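Local coordinates for protein flower-specific defensin (Nicotiana alata, PDB 4AAZ) that defends the plant as a secreted antifungal peptide, acting against Fusarium oxysporum and Botrytis cinerea and retarding the growth of Helicoverpa insect pests, at residues Asp31-Lys36 / Leu42-Cys47. Sequence-based numbering, arbitrary orientation.
With PO4 (phosphate ion), chain F; EDO (1,2-ethanediol), chain C.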
loop_
_atom_site.group_PDB
_atom_site.type_symbol
_atom_site.label_atom_id
_atom_site.label_comp_id
_atom_site.label_asym_id
_atom_site.label_seq_id
_atom_site.Cartn_x
_atom_site.Cartn_y
_atom_site.Cartn_z
ATOM N N ASP A 31 -6.078 -2.998 2.207
ATOM C CA ASP A 31 -4.771 -3.595 2.463
ATOM C C ASP A 31 -3.701 -2.749 1.791
ATOM O O ASP A 31 -3.999 -1.886 0.949
ATOM C CB ASP A 31 -4.701 -5.039 1.934
ATOM C CG ASP A 31 -3.423 -5.765 2.341
ATOM O OD1 ASP A 31 -3.054 -5.674 3.531
ATOM O OD2 ASP A 31 -2.789 -6.447 1.494
ATOM N N GLY A 32 -2.451 -3.009 2.164
ATOM C CA GLY A 32 -1.305 -2.504 1.447
ATOM C C GLY A 32 -0.225 -3.555 1.411
ATOM O O GLY A 32 -0.064 -4.304 2.360
ATOM N N HIS A 33 0.530 -3.609 0.315
ATOM C CA HIS A 33 1.666 -4.496 0.179
ATOM C C HIS A 33 2.808 -3.776 -0.518
ATOM O O HIS A 33 2.609 -2.716 -1.145
ATOM C CB HIS A 33 1.280 -5.749 -0.606
ATOM C CG HIS A 33 0.980 -5.465 -2.043
ATOM N ND1 HIS A 33 -0.221 -4.924 -2.446
ATOM C CD2 HIS A 33 1.726 -5.609 -3.161
ATOM C CE1 HIS A 33 -0.198 -4.740 -3.755
ATOM N NE2 HIS A 33 0.968 -5.151 -4.213
ATOM N N CYS A 34 4.002 -4.346 -0.434
ATOM C CA CYS A 34 5.175 -3.771 -1.088
ATOM C C CYS A 34 5.372 -4.354 -2.468
ATOM O O CYS A 34 5.238 -5.552 -2.674
ATOM C CB CYS A 34 6.437 -4.035 -0.280
ATOM S SG CYS A 34 6.433 -3.393 1.392
ATOM N N SER A 35 5.726 -3.500 -3.431
ATOM C CA SER A 35 6.140 -4.000 -4.747
ATOM C C SER A 35 7.601 -4.444 -4.685
ATOM O O SER A 35 8.321 -4.119 -3.744
ATOM C CB SER A 35 5.900 -2.957 -5.829
ATOM O OG SER A 35 6.831 -1.903 -5.752
ATOM N N LYS A 36 8.014 -5.251 -5.657
ATOM C CA LYS A 36 9.338 -5.867 -5.584
ATOM C C LYS A 36 10.454 -5.021 -6.152
ATOM O O LYS A 36 11.587 -5.084 -5.665
ATOM C CB LYS A 36 9.349 -7.238 -6.268
ATOM C CG LYS A 36 8.652 -8.310 -5.441
ATOM C CD LYS A 36 8.988 -9.713 -5.916
ATOM C CE LYS A 36 8.418 -9.989 -7.303
ATOM N NZ LYS A 36 6.992 -10.421 -7.247
ATOM N N LEU A 42 1.823 -0.257 -2.249
ATOM C CA LEU A 42 0.639 -0.276 -3.089
ATOM C C LEU A 42 -0.555 -0.679 -2.264
ATOM O O LEU A 42 -0.587 -1.767 -1.668
ATOM C CB LEU A 42 0.821 -1.225 -4.272
ATOM C CG LEU A 42 2.016 -0.918 -5.175
ATOM C CD1 LEU A 42 2.113 -1.989 -6.300
ATOM C CD2 LEU A 42 1.909 0.470 -5.757
ATOM N N CYS A 43 -1.539 0.209 -2.226
ATOM C CA CYS A 43 -2.792 -0.066 -1.547
ATOM C C CYS A 43 -3.755 -0.793 -2.472
ATOM O O CYS A 43 -3.734 -0.581 -3.704
ATOM C CB CYS A 43 -3.466 1.229 -1.077
ATOM S SG CYS A 43 -2.417 2.311 -0.074
ATOM N N THR A 44 -4.616 -1.621 -1.900
ATOM C CA THR A 44 -5.635 -2.302 -2.675
ATOM C C THR A 44 -7.006 -2.132 -2.037
ATOM O O THR A 44 -7.128 -2.043 -0.805
ATOM C CB THR A 44 -5.337 -3.800 -2.842
ATOM O OG1 THR A 44 -5.042 -4.392 -1.572
ATOM C CG2 THR A 44 -4.167 -4.003 -3.753
ATOM N N LYS A 45 -8.039 -2.072 -2.875
ATOM C CA LYS A 45 -9.420 -2.138 -2.396
ATOM C C LYS A 45 -10.273 -2.625 -3.551
ATOM O O LYS A 45 -9.828 -2.562 -4.701
ATOM C CB LYS A 45 -9.901 -0.768 -1.882
ATOM C CG LYS A 45 -10.043 0.319 -2.929
ATOM C CD LYS A 45 -10.500 1.621 -2.283
ATOM C CE LYS A 45 -10.593 2.755 -3.273
ATOM N NZ LYS A 45 -11.001 4.025 -2.589
ATOM N N PRO A 46 -11.485 -3.110 -3.280
ATOM C CA PRO A 46 -12.380 -3.551 -4.349
ATOM C C PRO A 46 -12.672 -2.420 -5.313
ATOM O O PRO A 46 -12.815 -1.264 -4.917
ATOM C CB PRO A 46 -13.650 -3.970 -3.600
ATOM C CG PRO A 46 -13.127 -4.417 -2.242
ATOM C CD PRO A 46 -12.042 -3.393 -1.944
ATOM N N CYS A 47 -12.784 -2.762 -6.586
ATOM C CA CYS A 47 -13.091 -1.799 -7.627
ATOM C C CYS A 47 -13.917 -2.426 -8.732
ATOM O O CYS A 47 -14.219 -3.628 -8.640
ATOM C CB CYS A 47 -11.831 -1.238 -8.223
ATOM S SG CYS A 47 -10.823 -2.449 -9.102
ATOM O OXT CYS A 47 -14.301 -1.732 -9.689
HETATM P P PO4 F . 6.681 -1.718 -9.293
HETATM O O1 PO4 F . 6.474 -0.829 -8.113
HETATM O O2 PO4 F . 5.960 -3.038 -9.141
HETATM O O3 PO4 F . 5.999 -1.030 -10.446
HETATM O O4 PO4 F . 8.114 -1.940 -9.500
HETATM C C1 EDO C . -4.133 -9.988 5.009
HETATM O O1 EDO C . -5.313 -10.156 5.843
HETATM C C2 EDO C . -4.188 -8.666 4.251
HETATM O O2 EDO C . -3.997 -7.595 5.167
HETATM O O HOH W 1 -2.457 -4.766 -0.768
#
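His33 and Leu42 form a hydrogen-bonded antiparallel pair in the beta hairpin of this cysteine-stabilised alpha-beta defensin fold, in which strand 31-34 borders the three-stranded sheet and strand 41-46 lies at its centre. Both bonds, His33 N to Leu42 O (2.9 Å) and Leu42 N to His33 O (2.8 Å), are nearly straight, with N-H...O angles of 164°. Leu42 N approaches nearly along the C=O axis of His33, whereas His33 N comes in tilted. Asp31 and Thr44 pair less evenly. Thr44 N donates to Asp31 O at 2.9 Å from 39° above the carbonyl plane, whereas Asp31 N to Thr44 O is weak at 3.3 Å, and Thr44 O also accepts from Thr30 OG1. Between them Gly32 and Cys43 form a non-hydrogen-bonded pair, CA atoms 4.1 Å apart, and the Cys43-Cys24 disulfide ties the strand to helix 17-26.

On the face carrying Asp31, His33 and Thr44, one water joins all three side chains, donating to Asp31 OD2 at 2.8 Å. Lys17 NZ salt-bridges Asp31 OD2 and donates to Gly32 O; OD1 accepts from O2 of an ethanediol and Ser35 OG, which accepts from Arg40 N, donates to phosphate O1, both ligands probably from crystallisation. With chi1 at 68°, the His33 ring leans toward the partner strand, bringing CE1 to 3.7 Å from Leu42 CB, while Thr44 CG2 lies at the ring edge. In the ring plane, the same water meets His33 ND1 at 2.8 Å and bonds Thr44 OG1.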